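Local coordinates for protein uricase (Bacillus fastidiosus, PDB 4R8X) that probably catalyses the oxidation of urate to 5-hydroxyisourate, the first step of urate degradation to allantoin, as a tetrameric urate oxidase, at residues G24-P29 with D257-L262; P29-T34 with A225-D230; G90-V95 with V144-E149. All coordinates share one frame; numbering follows the deposited sequence.

Interaction 1: G24-P29 with D257-L262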
ATOM      1  N   GLY D  24       3.426 -27.254  25.284  1.00 20.42           N
ATOM      2  CA  GLY D  24       4.614 -27.945  25.762  1.00 20.37           C
ATOM      3  C   GLY D  24       5.911 -27.513  25.106  1.00 19.77           C
ATOM      4  O   GLY D  24       6.843 -28.307  24.954  1.00 20.07           O
ATOM      5  N   LEU D  25       5.978 -26.247  24.715  1.00 18.75           N
ATOM      6  CA  LEU D  25       7.202 -25.701  24.150  1.00 19.21           C
ATOM      7  C   LEU D  25       8.295 -25.618  25.215  1.00 20.08           C
ATOM      8  O   LEU D  25       8.014 -25.686  26.412  1.00 20.97           O
ATOM      9  CB  LEU D  25       6.926 -24.332  23.532  1.00 18.50           C
ATOM     10  CG  LEU D  25       5.860 -24.334  22.430  1.00 17.67           C
ATOM     11  CD1 LEU D  25       5.469 -22.915  22.013  1.00 18.94           C
ATOM     12  CD2 LEU D  25       6.338 -25.144  21.225  1.00 15.87           C
ATOM     13  N   LYS D  26       9.542 -25.482  24.781  1.00 19.91           N
ATOM     14  CA  LYS D  26      10.665 -25.392  25.705  1.00 21.49           C
ATOM     15  C   LYS D  26      10.611 -24.070  26.463  1.00 21.54           C
ATOM     16  O   LYS D  26      10.434 -23.010  25.862  1.00 21.89           O
ATOM     17  CB  LYS D  26      11.983 -25.503  24.934  1.00 22.44           C
ATOM     18  CG  LYS D  26      13.238 -25.474  25.795  1.00 23.71           C
ATOM     19  CD  LYS D  26      14.479 -25.341  24.924  1.00 24.48           C
ATOM     20  CE  LYS D  26      15.700 -25.945  25.587  0.61 24.81           C
ATOM     21  NZ  LYS D  26      15.621 -27.431  25.604  0.18 24.96           N
ATOM     22  N   GLN D  27      10.755 -24.132  27.783  0.98 21.52           N
ATOM     23  CA  GLN D  27      10.830 -22.917  28.587  1.00 21.47           C
ATOM     24  C   GLN D  27      12.200 -22.267  28.426  0.87 20.35           C
ATOM     25  O   GLN D  27      13.226 -22.941  28.515  0.81 20.30           O
ATOM     26  CB  GLN D  27      10.551 -23.216  30.062  1.00 22.45           C
ATOM     27  CG  GLN D  27       9.130 -23.678  30.335  0.47 23.17           C
ATOM     28  CD  GLN D  27       8.714 -23.471  31.777  0.60 23.83           C
ATOM     29  OE1 GLN D  27       7.572 -23.107  32.059  0.36 23.75           O
ATOM     30  NE2 GLN D  27       9.642 -23.695  32.699  0.37 24.14           N
ATOM     31  N   ILE D  28      12.205 -20.964  28.160  1.00 18.72           N
ATOM     32  CA  ILE D  28      13.446 -20.197  28.042  1.00 18.58           C
ATOM     33  C   ILE D  28      13.333 -18.893  28.826  1.00 18.09           C
ATOM     34  O   ILE D  28      12.223 -18.388  29.021  1.00 18.36           O
ATOM     35  CB  ILE D  28      13.819 -19.905  26.565  1.00 17.80           C
ATOM     36  CG1 ILE D  28      12.754 -19.053  25.867  1.00 17.64           C
ATOM     37  CG2 ILE D  28      14.070 -21.208  25.805  1.00 17.90           C
ATOM     38  CD1 ILE D  28      13.180 -18.577  24.503  1.00 17.56           C
ATOM     39  N   PRO D  29      14.476 -18.341  29.275  1.00 18.20           N
ATOM     40  CA  PRO D  29      14.462 -17.122  30.096  1.00 18.90           C
ATOM     41  C   PRO D  29      13.933 -15.892  29.362  1.00 17.91           C
ATOM     42  O   PRO D  29      13.423 -14.971  30.002  1.00 18.77           O
ATOM     43  CB  PRO D  29      15.942 -16.913  30.445  1.00 20.06           C
ATOM     44  CG  PRO D  29      16.568 -18.243  30.294  1.00 20.68           C
ATOM     45  CD  PRO D  29      15.825 -18.936  29.196  1.00 18.90           C
ATOM     46  N   ASP D 257      21.822 -20.857  21.049  1.00 14.42           N
ATOM     47  CA  ASP D 257      22.086 -21.310  22.414  1.00 14.52           C
ATOM     48  C   ASP D 257      20.849 -21.949  23.045  1.00 14.86           C
ATOM     49  O   ASP D 257      20.919 -23.030  23.642  1.00 15.89           O
ATOM     50  CB  ASP D 257      22.560 -20.124  23.260  1.00 15.89           C
ATOM     51  CG  ASP D 257      23.456 -20.534  24.416  1.00 17.49           C
ATOM     52  OD1 ASP D 257      23.693 -21.746  24.631  1.00 19.04           O
ATOM     53  OD2 ASP D 257      23.941 -19.619  25.116  1.00 18.87           O
ATOM     54  N   ARG D 258      19.710 -21.273  22.911  1.00 16.13           N
ATOM     55  CA  ARG D 258      18.463 -21.770  23.474  1.00 16.41           C
ATOM     56  C   ARG D 258      17.934 -22.990  22.736  1.00 16.27           C
ATOM     57  O   ARG D 258      17.271 -23.845  23.333  1.00 18.09           O
ATOM     58  CB  ARG D 258      17.393 -20.683  23.459  1.00 16.40           C
ATOM     59  CG  ARG D 258      17.714 -19.498  24.322  1.00 16.63           C
ATOM     60  CD  ARG D 258      18.021 -19.909  25.754  1.00 17.72           C
ATOM     61  NE  ARG D 258      18.322 -18.731  26.556  1.00 18.50           N
ATOM     62  CZ  ARG D 258      19.268 -18.660  27.483  1.00 19.90           C
ATOM     63  NH1 ARG D 258      20.028 -19.712  27.750  1.00 21.69           N
ATOM     64  NH2 ARG D 258      19.456 -17.530  28.145  1.00 20.83           N
ATOM     65  N   PHE D 259      18.215 -23.067  21.438  1.00 15.68           N
ATOM     66  CA  PHE D 259      17.684 -24.156  20.622  1.00 15.32           C
ATOM     67  C   PHE D 259      18.802 -24.904  19.893  1.00 16.47           C
ATOM     68  O   PHE D 259      19.076 -24.640  18.724  1.00 17.51           O
ATOM     69  CB  PHE D 259      16.641 -23.630  19.635  1.00 15.62           C
ATOM     70  CG  PHE D 259      15.510 -22.888  20.298  1.00 15.49           C
ATOM     71  CD1 PHE D 259      14.623 -23.561  21.125  1.00 16.74           C
ATOM     72  CD2 PHE D 259      15.334 -21.524  20.100  1.00 14.90           C
ATOM     73  CE1 PHE D 259      13.573 -22.896  21.741  1.00 16.90           C
ATOM     74  CE2 PHE D 259      14.284 -20.847  20.724  1.00 15.94           C
ATOM     75  CZ  PHE D 259      13.406 -21.535  21.545  1.00 16.91           C
ATOM     76  N   PRO D 260      19.449 -25.855  20.585  1.00 17.93           N
ATOM     77  CA  PRO D 260      20.582 -26.601  20.020  1.00 17.75           C
ATOM     78  C   PRO D 260      20.210 -27.397  18.771  1.00 17.26           C
ATOM     79  O   PRO D 260      21.099 -27.778  18.002  1.00 17.46           O
ATOM     80  CB  PRO D 260      20.969 -27.565  21.150  1.00 19.26           C
ATOM     81  CG  PRO D 260      20.472 -26.936  22.390  1.00 20.47           C
ATOM     82  CD  PRO D 260      19.218 -26.191  22.002  1.00 18.62           C
ATOM     83  N   GLN D 261      18.918 -27.647  18.576  1.00 16.80           N
ATOM     84  CA  GLN D 261      18.465 -28.447  17.447  1.00 15.96           C
ATOM     85  C   GLN D 261      18.388 -27.642  16.142  1.00 16.30           C
ATOM     86  O   GLN D 261      18.072 -28.189  15.085  1.00 16.76           O
ATOM     87  CB  GLN D 261      17.135 -29.156  17.765  1.00 15.68           C
ATOM     88  CG  GLN D 261      15.877 -28.279  17.681  1.00 16.61           C
ATOM     89  CD  GLN D 261      15.591 -27.513  18.959  1.00 17.51           C
ATOM     90  OE1 GLN D 261      16.502 -27.132  19.693  1.00 18.81           O
ATOM     91  NE2 GLN D 261      14.312 -27.271  19.225  1.00 17.26           N
ATOM     92  N   LEU D 262      18.676 -26.343  16.223  1.00 15.37           N
ATOM     93  CA  LEU D 262      18.765 -25.500  15.026  1.00 15.70           C
ATOM     94  C   LEU D 262      20.197 -25.476  14.489  1.00 16.78           C
ATOM     95  O   LEU D 262      21.147 -25.417  15.266  1.00 17.15           O
ATOM     96  CB  LEU D 262      18.320 -24.064  15.331  1.00 15.45           C
ATOM     97  CG  LEU D 262      16.898 -23.857  15.842  1.00 15.92           C
ATOM     98  CD1 LEU D 262      16.611 -22.369  16.013  1.00 16.94           C
ATOM     99  CD2 LEU D 262      15.901 -24.506  14.887  1.00 16.31           C
TER
HETATM  100  O   HOH W   1      16.141 -28.047  22.376  1.00 31.06           O

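Interaction 2: P29-T34 with A225-D230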
ATOM      1  N   PRO D  29      14.476 -18.341  29.275  1.00 18.20           N
ATOM      2  CA  PRO D  29      14.462 -17.122  30.096  1.00 18.90           C
ATOM      3  C   PRO D  29      13.933 -15.892  29.362  1.00 17.91           C
ATOM      4  O   PRO D  29      13.423 -14.971  30.002  1.00 18.77           O
ATOM      5  CB  PRO D  29      15.942 -16.913  30.445  1.00 20.06           C
ATOM      6  CG  PRO D  29      16.568 -18.243  30.294  1.00 20.68           C
ATOM      7  CD  PRO D  29      15.825 -18.936  29.196  1.00 18.90           C
ATOM      8  N   GLU D  30      14.051 -15.879  28.038  1.00 16.95           N
ATOM      9  CA  GLU D  30      13.681 -14.702  27.251  1.00 15.89           C
ATOM     10  C   GLU D  30      12.186 -14.571  26.966  1.00 16.41           C
ATOM     11  O   GLU D  30      11.757 -13.568  26.396  1.00 16.13           O
ATOM     12  CB  GLU D  30      14.437 -14.701  25.915  1.00 15.86           C
ATOM     13  CG  GLU D  30      15.930 -14.426  26.030  1.00 16.80           C
ATOM     14  CD  GLU D  30      16.736 -15.634  26.477  1.00 17.58           C
ATOM     15  OE1 GLU D  30      16.221 -16.777  26.422  1.00 17.50           O
ATOM     16  OE2 GLU D  30      17.896 -15.431  26.892  1.00 19.58           O
ATOM     17  N   SER D  31      11.398 -15.579  27.334  1.00 16.26           N
ATOM     18  CA  SER D  31      10.017 -15.672  26.854  1.00 16.14           C
ATOM     19  C   SER D  31       9.078 -16.350  27.845  1.00 17.61           C
ATOM     20  O   SER D  31       9.484 -17.235  28.592  1.00 19.31           O
ATOM     21  CB  SER D  31       9.988 -16.442  25.523  1.00 15.97           C
ATOM     22  OG  SER D  31       8.686 -16.499  24.960  1.00 16.78           O
ATOM     23  N   ASN D  32       7.816 -15.928  27.830  1.00 18.19           N
ATOM     24  CA  ASN D  32       6.752 -16.606  28.558  1.00 20.40           C
ATOM     25  C   ASN D  32       5.872 -17.434  27.632  1.00 19.06           C
ATOM     26  O   ASN D  32       4.896 -18.036  28.076  1.00 20.16           O
ATOM     27  CB  ASN D  32       5.870 -15.587  29.289  1.00 23.99           C
ATOM     28  CG  ASN D  32       6.422 -15.213  30.642  1.00 28.20           C
ATOM     29  OD1 ASN D  32       7.131 -16.000  31.273  1.00 29.99           O
ATOM     30  ND2 ASN D  32       6.094 -14.014  31.104  1.00 29.79           N
ATOM     31  N   PHE D  33       6.206 -17.448  26.344  1.00 17.63           N
ATOM     32  CA  PHE D  33       5.364 -18.105  25.348  1.00 16.57           C
ATOM     33  C   PHE D  33       5.626 -19.599  25.355  1.00 17.32           C
ATOM     34  O   PHE D  33       6.680 -20.037  24.910  1.00 18.80           O
ATOM     35  CB  PHE D  33       5.660 -17.543  23.954  1.00 16.04           C
ATOM     36  CG  PHE D  33       4.644 -17.926  22.913  1.00 16.38           C
ATOM     37  CD1 PHE D  33       3.525 -17.136  22.692  1.00 16.79           C
ATOM     38  CD2 PHE D  33       4.814 -19.066  22.144  1.00 16.71           C
ATOM     39  CE1 PHE D  33       2.586 -17.485  21.737  1.00 16.68           C
ATOM     40  CE2 PHE D  33       3.879 -19.419  21.179  1.00 16.40           C
ATOM     41  CZ  PHE D  33       2.768 -18.628  20.973  1.00 16.77           C
ATOM     42  N   THR D  34       4.673 -20.382  25.850  1.00 17.76           N
ATOM     43  CA  THR D  34       4.861 -21.834  25.898  1.00 18.15           C
ATOM     44  C   THR D  34       3.741 -22.619  25.233  1.00 17.96           C
ATOM     45  O   THR D  34       3.808 -23.841  25.157  1.00 17.25           O
ATOM     46  CB  THR D  34       5.069 -22.357  27.340  1.00 21.09           C
ATOM     47  OG1 THR D  34       3.966 -21.958  28.166  1.00 22.82           O
ATOM     48  CG2 THR D  34       6.375 -21.814  27.920  1.00 21.03           C
ATOM     49  N   ALA D 225       8.032 -19.340  16.507  1.00 12.09           N
ATOM     50  CA  ALA D 225       8.491 -18.024  16.046  1.00 11.74           C
ATOM     51  C   ALA D 225       8.330 -16.961  17.127  1.00 11.14           C
ATOM     52  O   ALA D 225       9.135 -16.045  17.222  1.00 11.68           O
ATOM     53  CB  ALA D 225       7.764 -17.605  14.756  1.00 12.04           C
ATOM     54  N   GLU D 226       7.295 -17.091  17.952  1.00 11.96           N
ATOM     55  CA  GLU D 226       7.065 -16.140  19.031  1.00 12.75           C
ATOM     56  C   GLU D 226       8.188 -16.160  20.057  1.00 12.69           C
ATOM     57  O   GLU D 226       8.526 -15.122  20.641  1.00 13.90           O
ATOM     58  CB  GLU D 226       5.726 -16.427  19.709  1.00 14.25           C
ATOM     59  CG  GLU D 226       4.517 -16.054  18.860  1.00 14.94           C
ATOM     60  CD  GLU D 226       4.059 -17.152  17.903  1.00 14.97           C
ATOM     61  OE1 GLU D 226       2.980 -16.979  17.306  1.00 16.45           O
ATOM     62  OE2 GLU D 226       4.755 -18.175  17.746  1.00 14.90           O
ATOM     63  N   GLN D 227       8.758 -17.337  20.285  1.00 12.28           N
ATOM     64  CA  GLN D 227       9.898 -17.449  21.195  1.00 13.45           C
ATOM     65  C   GLN D 227      11.114 -16.735  20.627  1.00 12.35           C
ATOM     66  O   GLN D 227      11.846 -16.047  21.344  1.00 12.90           O
ATOM     67  CB  GLN D 227      10.243 -18.910  21.455  1.00 13.95           C
ATOM     68  CG  GLN D 227       9.165 -19.674  22.163  1.00 14.62           C
ATOM     69  CD  GLN D 227       9.555 -21.118  22.390  1.00 16.58           C
ATOM     70  OE1 GLN D 227       9.596 -21.917  21.451  1.00 16.83           O
ATOM     71  NE2 GLN D 227       9.849 -21.459  23.634  1.00 18.36           N
ATOM     72  N   VAL D 228      11.311 -16.888  19.326  1.00 12.94           N
ATOM     73  CA  VAL D 228      12.418 -16.249  18.633  1.00 12.55           C
ATOM     74  C   VAL D 228      12.256 -14.732  18.666  1.00 12.79           C
ATOM     75  O   VAL D 228      13.220 -14.006  18.919  1.00 13.09           O
ATOM     76  CB  VAL D 228      12.526 -16.777  17.191  1.00 13.02           C
ATOM     77  CG1 VAL D 228      13.533 -15.976  16.398  1.00 13.27           C
ATOM     78  CG2 VAL D 228      12.939 -18.265  17.195  1.00 14.35           C
ATOM     79  N   ARG D 229      11.033 -14.258  18.431  1.00 12.33           N
ATOM     80  CA  ARG D 229      10.713 -12.834  18.532  1.00 13.01           C
ATOM     81  C   ARG D 229      11.054 -12.314  19.932  1.00 12.87           C
ATOM     82  O   ARG D 229      11.654 -11.247  20.086  1.00 13.26           O
ATOM     83  CB  ARG D 229       9.231 -12.625  18.198  1.00 15.19           C
ATOM     84  CG  ARG D 229       8.736 -11.183  18.180  1.00 16.73           C
ATOM     85  CD  ARG D 229       8.187 -10.750  19.537  1.00 18.67           C
ATOM     86  NE  ARG D 229       7.307 -11.755  20.128  1.00 20.19           N
ATOM     87  CZ  ARG D 229       6.042 -11.952  19.771  1.00 22.42           C
ATOM     88  NH1 ARG D 229       5.493 -11.212  18.818  1.00 23.53           N
ATOM     89  NH2 ARG D 229       5.323 -12.892  20.368  1.00 23.67           N
ATOM     90  N   ASP D 230      10.667 -13.066  20.958  1.00 11.59           N
ATOM     91  CA  ASP D 230      10.964 -12.681  22.335  1.00 12.70           C
ATOM     92  C   ASP D 230      12.465 -12.670  22.633  1.00 12.64           C
ATOM     93  O   ASP D 230      12.934 -11.812  23.383  1.00 14.30           O
ATOM     94  CB  ASP D 230      10.229 -13.577  23.329  1.00 14.28           C
ATOM     95  CG  ASP D 230       8.729 -13.351  23.325  1.00 15.03           C
ATOM     96  OD1 ASP D 230       8.272 -12.315  22.783  1.00 14.05           O
ATOM     97  OD2 ASP D 230       8.013 -14.219  23.864  1.00 16.09           O
TER
HETATM   98  O   HOH W   2       7.340 -13.312  26.633  1.00 21.72           O
HETATM   99  O   HOH W   3       9.140 -19.822  25.689  1.00 24.30           O

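Interaction 3: G90-V95 with V144-E149. Unlike the reference sequence in segment 144-149: V144 (reference Ala).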
ATOM      1  N   GLY D  90       4.192 -28.187   9.805  1.00 12.85           N
ATOM      2  CA  GLY D  90       3.492 -29.459   9.769  1.00 13.97           C
ATOM      3  C   GLY D  90       2.404 -29.446   8.724  1.00 12.54           C
ATOM      4  O   GLY D  90       2.310 -30.358   7.908  1.00 12.99           O
ATOM      5  N   PHE D  91       1.588 -28.393   8.721  1.00 11.87           N
ATOM      6  CA  PHE D  91       0.519 -28.311   7.743  1.00 13.04           C
ATOM      7  C   PHE D  91       1.041 -28.271   6.305  1.00 12.54           C
ATOM      8  O   PHE D  91       0.528 -28.973   5.444  1.00 13.30           O
ATOM      9  CB  PHE D  91      -0.361 -27.095   8.005  1.00 12.65           C
ATOM     10  CG  PHE D  91      -1.465 -26.931   7.002  1.00 12.58           C
ATOM     11  CD1 PHE D  91      -2.435 -27.914   6.859  1.00 13.43           C
ATOM     12  CD2 PHE D  91      -1.521 -25.809   6.184  1.00 13.84           C
ATOM     13  CE1 PHE D  91      -3.449 -27.780   5.925  1.00 13.40           C
ATOM     14  CE2 PHE D  91      -2.532 -25.659   5.256  1.00 13.69           C
ATOM     15  CZ  PHE D  91      -3.506 -26.643   5.121  1.00 13.51           C
ATOM     16  N   LEU D  92       2.071 -27.464   6.048  1.00 11.54           N
ATOM     17  CA  LEU D  92       2.601 -27.344   4.699  1.00 11.71           C
ATOM     18  C   LEU D  92       3.177 -28.670   4.192  1.00 12.68           C
ATOM     19  O   LEU D  92       2.950 -29.047   3.041  1.00 12.71           O
ATOM     20  CB  LEU D  92       3.652 -26.227   4.620  1.00 12.22           C
ATOM     21  CG  LEU D  92       3.164 -24.811   4.941  1.00 12.80           C
ATOM     22  CD1 LEU D  92       4.248 -23.826   4.544  1.00 13.68           C
ATOM     23  CD2 LEU D  92       1.826 -24.471   4.260  1.00 14.04           C
ATOM     24  N   GLN D  93       3.908 -29.378   5.044  1.00 12.61           N
ATOM     25  CA  GLN D  93       4.447 -30.660   4.599  1.00 12.90           C
ATOM     26  C   GLN D  93       3.333 -31.672   4.329  1.00 13.94           C
ATOM     27  O   GLN D  93       3.392 -32.408   3.350  1.00 14.50           O
ATOM     28  CB  GLN D  93       5.448 -31.240   5.592  1.00 14.42           C
ATOM     29  CG  GLN D  93       6.096 -32.501   5.060  1.00 15.62           C
ATOM     30  CD  GLN D  93       7.247 -32.966   5.906  1.00 15.94           C
ATOM     31  OE1 GLN D  93       7.796 -32.210   6.704  1.00 15.44           O
ATOM     32  NE2 GLN D  93       7.624 -34.223   5.738  1.00 16.42           N
ATOM     33  N   TYR D  94       2.326 -31.683   5.201  1.00 13.69           N
ATOM     34  CA  TYR D  94       1.139 -32.515   5.046  1.00 13.17           C
ATOM     35  C   TYR D  94       0.490 -32.297   3.679  1.00 13.35           C
ATOM     36  O   TYR D  94       0.173 -33.251   2.963  1.00 14.34           O
ATOM     37  CB  TYR D  94       0.171 -32.199   6.193  1.00 14.10           C
ATOM     38  CG  TYR D  94      -1.222 -32.795   6.129  1.00 14.54           C
ATOM     39  CD1 TYR D  94      -1.431 -34.169   6.234  1.00 15.23           C
ATOM     40  CD2 TYR D  94      -2.342 -31.968   6.055  1.00 16.12           C
ATOM     41  CE1 TYR D  94      -2.715 -34.691   6.218  1.00 15.43           C
ATOM     42  CE2 TYR D  94      -3.617 -32.484   6.035  1.00 17.47           C
ATOM     43  CZ  TYR D  94      -3.803 -33.841   6.117  1.00 17.40           C
ATOM     44  OH  TYR D  94      -5.080 -34.349   6.106  1.00 18.44           O
ATOM     45  N   VAL D  95       0.302 -31.036   3.307  1.00 12.79           N
ATOM     46  CA  VAL D  95      -0.310 -30.694   2.021  1.00 12.93           C
ATOM     47  C   VAL D  95       0.553 -31.074   0.817  1.00 12.14           C
ATOM     48  O   VAL D  95       0.041 -31.627  -0.154  1.00 13.34           O
ATOM     49  CB  VAL D  95      -0.699 -29.200   1.970  1.00 13.95           C
ATOM     50  CG1 VAL D  95      -1.145 -28.788   0.564  1.00 14.75           C
ATOM     51  CG2 VAL D  95      -1.800 -28.902   2.986  1.00 15.27           C
ATOM     52  N   VAL D 144       4.215 -15.122  11.512  1.00 10.69           N
ATOM     53  CA  VAL D 144       4.963 -16.342  11.287  1.00 11.27           C
ATOM     54  C   VAL D 144       5.008 -16.697   9.813  1.00 10.77           C
ATOM     55  O   VAL D 144       4.036 -16.533   9.085  1.00 12.49           O
ATOM     56  CB  VAL D 144       4.324 -17.497  12.085  1.00 11.70           C
ATOM     57  CG1 VAL D 144       5.092 -18.796  11.878  1.00 12.94           C
ATOM     58  CG2 VAL D 144       4.279 -17.150  13.562  1.00 11.64           C
ATOM     59  N   THR D 145       6.152 -17.210   9.373  1.00 10.46           N
ATOM     60  CA  THR D 145       6.299 -17.668   8.000  1.00 11.07           C
ATOM     61  C   THR D 145       6.819 -19.111   7.962  1.00 10.90           C
ATOM     62  O   THR D 145       7.436 -19.589   8.917  1.00 11.76           O
ATOM     63  CB  THR D 145       7.269 -16.763   7.200  1.00 11.85           C
ATOM     64  OG1 THR D 145       8.564 -16.788   7.816  1.00 12.48           O
ATOM     65  CG2 THR D 145       6.750 -15.319   7.163  1.00 12.35           C
ATOM     66  N   ALA D 146       6.547 -19.799   6.855  1.00 11.12           N
ATOM     67  CA  ALA D 146       7.129 -21.120   6.606  1.00 10.92           C
ATOM     68  C   ALA D 146       7.079 -21.458   5.127  1.00 11.48           C
ATOM     69  O   ALA D 146       6.217 -20.968   4.402  1.00 12.56           O
ATOM     70  CB  ALA D 146       6.415 -22.192   7.431  1.00 13.88           C
ATOM     71  N   THR D 147       8.018 -22.296   4.694  1.00 12.45           N
ATOM     72  CA  THR D 147       8.009 -22.873   3.358  1.00 11.98           C
ATOM     73  C   THR D 147       8.365 -24.334   3.485  1.00 12.29           C
ATOM     74  O   THR D 147       9.261 -24.695   4.244  1.00 13.50           O
ATOM     75  CB  THR D 147       9.059 -22.210   2.438  1.00 13.51           C
ATOM     76  OG1 THR D 147       8.699 -20.846   2.205  1.00 15.24           O
ATOM     77  CG2 THR D 147       9.141 -22.904   1.096  1.00 14.36           C
ATOM     78  N   VAL D 148       7.636 -25.180   2.766  1.00 11.30           N
ATOM     79  CA  VAL D 148       8.050 -26.569   2.621  1.00 11.67           C
ATOM     80  C   VAL D 148       7.940 -26.974   1.167  1.00 11.70           C
ATOM     81  O   VAL D 148       6.928 -26.732   0.526  1.00 12.75           O
ATOM     82  CB  VAL D 148       7.200 -27.527   3.486  1.00 12.23           C
ATOM     83  CG1 VAL D 148       7.690 -28.970   3.292  1.00 14.44           C
ATOM     84  CG2 VAL D 148       7.290 -27.149   4.950  1.00 12.55           C
ATOM     85  N   GLU D 149       9.002 -27.570   0.626  1.00 11.20           N
ATOM     86  CA  GLU D 149       8.927 -28.143  -0.704  1.00 12.01           C
ATOM     87  C   GLU D 149       9.314 -29.614  -0.608  1.00 11.89           C
ATOM     88  O   GLU D 149      10.332 -29.965  -0.002  1.00 12.67           O
ATOM     89  CB  GLU D 149       9.823 -27.402  -1.706  1.00 13.14           C
ATOM     90  CG  GLU D 149       9.680 -27.920  -3.136  1.00 13.94           C
ATOM     91  CD  GLU D 149      10.328 -27.037  -4.194  1.00 16.55           C
ATOM     92  OE1 GLU D 149      10.686 -25.887  -3.900  1.00 16.94           O
ATOM     93  OE2 GLU D 149      10.472 -27.493  -5.337  1.00 18.48           O
TER

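Interaction 1: G24-P29 with D257-L262
Residues I28 and R258 bring the two backbones closest, their CA atoms 7.0 Å apart, where the irregular 24-29 loop passes the end of helix 244-258; F259, the first residue to leave helical geometry, opens a type I turn closed by the bond from L262 N to F259 O. No direct hydrogen bond joins the segments; the contact is made by packing. P29 lies over one face of the R258 guanidinium: its CD lies 3.6 Å from NE, towards the rim of the group, while CG reaches over to NH2. The CG2 branch of I28 rests on CB and CD of R258. The other branch sits between backbone N and carbonyl (chi1 62°), and its CD1 approaches CZ of the F259 ring at 4.2 Å. K26 runs past the same ring in the opposite direction, its CD 4.1 Å from F259 CE1 and its CE 3.5 Å from the R258 carbonyl O. The chain then bends at chi4 (72°), where a water that donates to Q261 OE1 accepts a weak bond from K26 NZ. R258 is gripped beyond the contact by a salt bridge from NE to E30 and a bond from NH2 to the L322 carbonyl O. The loop thus meets the helix end through aliphatic carbon packed on an aromatic ring and on a charged group whose polar partners lie outside the contact.

Interaction 2: P29-T34 with A225-D230
S31 OG stands anti to its own backbone nitrogen (chi1 -176°), which aims it at helix 225-238, and F33 adopts the same setting (chi1 -167°), which lays its ring over E226. S31 OG donates to D230 OD2 at 2.6 Å, on the anti lone pair of that oxygen, and accepts from F33 N at 3.0 Å, closing an ST turn; the hydroxyl is thus held by two bonds. Water 2 also donates to D230 OD2 and takes the N-H of N32, while D230 OD1 is met from above the carboxylate plane by R229 NE in a salt bridge. The F33 ring carries E226 CB almost over its centre, 3.5 Å from the centroid and 5° off the normal, a CH-pi contact. E226 bends at chi2, and its carboxylate stacks nearly parallel to the ring, with CD 3.6 Å from F33 CZ, while OE1 makes a salt bridge to K36. Replacing F33 by an alanine would remove the ring, and the CB of E226 would probably lose its CH-pi partner and the carboxylate its stacked neighbour, leaving K36 as the partner that still holds it. Q227 runs beside F33 O, with NE2 bonded to water 3. The loop between strands 22-23 and 35-36 is thereby laid along helix 225-238 by an ST turn on one helix carboxylate and an aromatic ring on another, joining the two uricase family regions of the chain.

Interaction 3: G90-V95 with V144-E149
Apolar contacts between L92 and the strand carry most of this interface. L92 lies against A146 and V148, whose side chains both point at the helix from the same face of strand 143-153. L92 CB meets V148 CG2 at 3.8 Å. From there CG swings anti to the carbonyl carbon (chi1 -62°), carrying the CD1 methyl back along the strand, past the CA of T147, to A146, 4.0 Å from its CB. The two methyls of V148 divide between neighbouring helix residues: CG2 is beside L92, whereas CG1 rests against the CA and CB of Q93, each 3.9 Å away. The CA atoms of Q93 and V148, 5.8 Å apart, mark the nearest backbone approach. Helix 88-102 here lies on the long antiparallel sheet, its segment axis 7.7 Å from that of the strand and inclined by 25° with both running the same way. Helices packed on one side of an antiparallel sheet are a feature of the tunnelling (T-) fold, to which uricases belong. L111 and A113 of strand 108-125, the neighbour that pairs with 143-153, continue the apolar floor under L92.

Polar atoms take little part, and no hydrogen bond joins the two segments. L92 CD1 comes within 3.5 Å of the A146 carbonyl O, while the backbone of A146 is hydrogen-bonded to that of A113 within the sheet. Q93 gives the strand its aliphatic base; CG is anti to the backbone nitrogen (chi1 -175°), and the extended chain takes the amide to E97, which accepts from NE2.

Interactions 1 and 2 form one continuous surface, their centres 9 Å apart: they share P29, and successive parts of the 24-34 loop meet first the end of helix 244-258 and then helix 225-238. Besides the R258-E30 salt bridge, a probable hydrogen bond from L25 N to T34 O, at 3.3 Å, ties the two together, and Q227 packs against F259. Interaction 3 lies about 21 Å from each, between centres, and belongs to the sheet and the helix on it. It nevertheless meets interaction 2 where A225 CB touches V144 CG2 at 3.7 Å, whereas interaction 1 stays about 10 Å away at the nearest atoms. All three lie away from the predicted urate-binding residues.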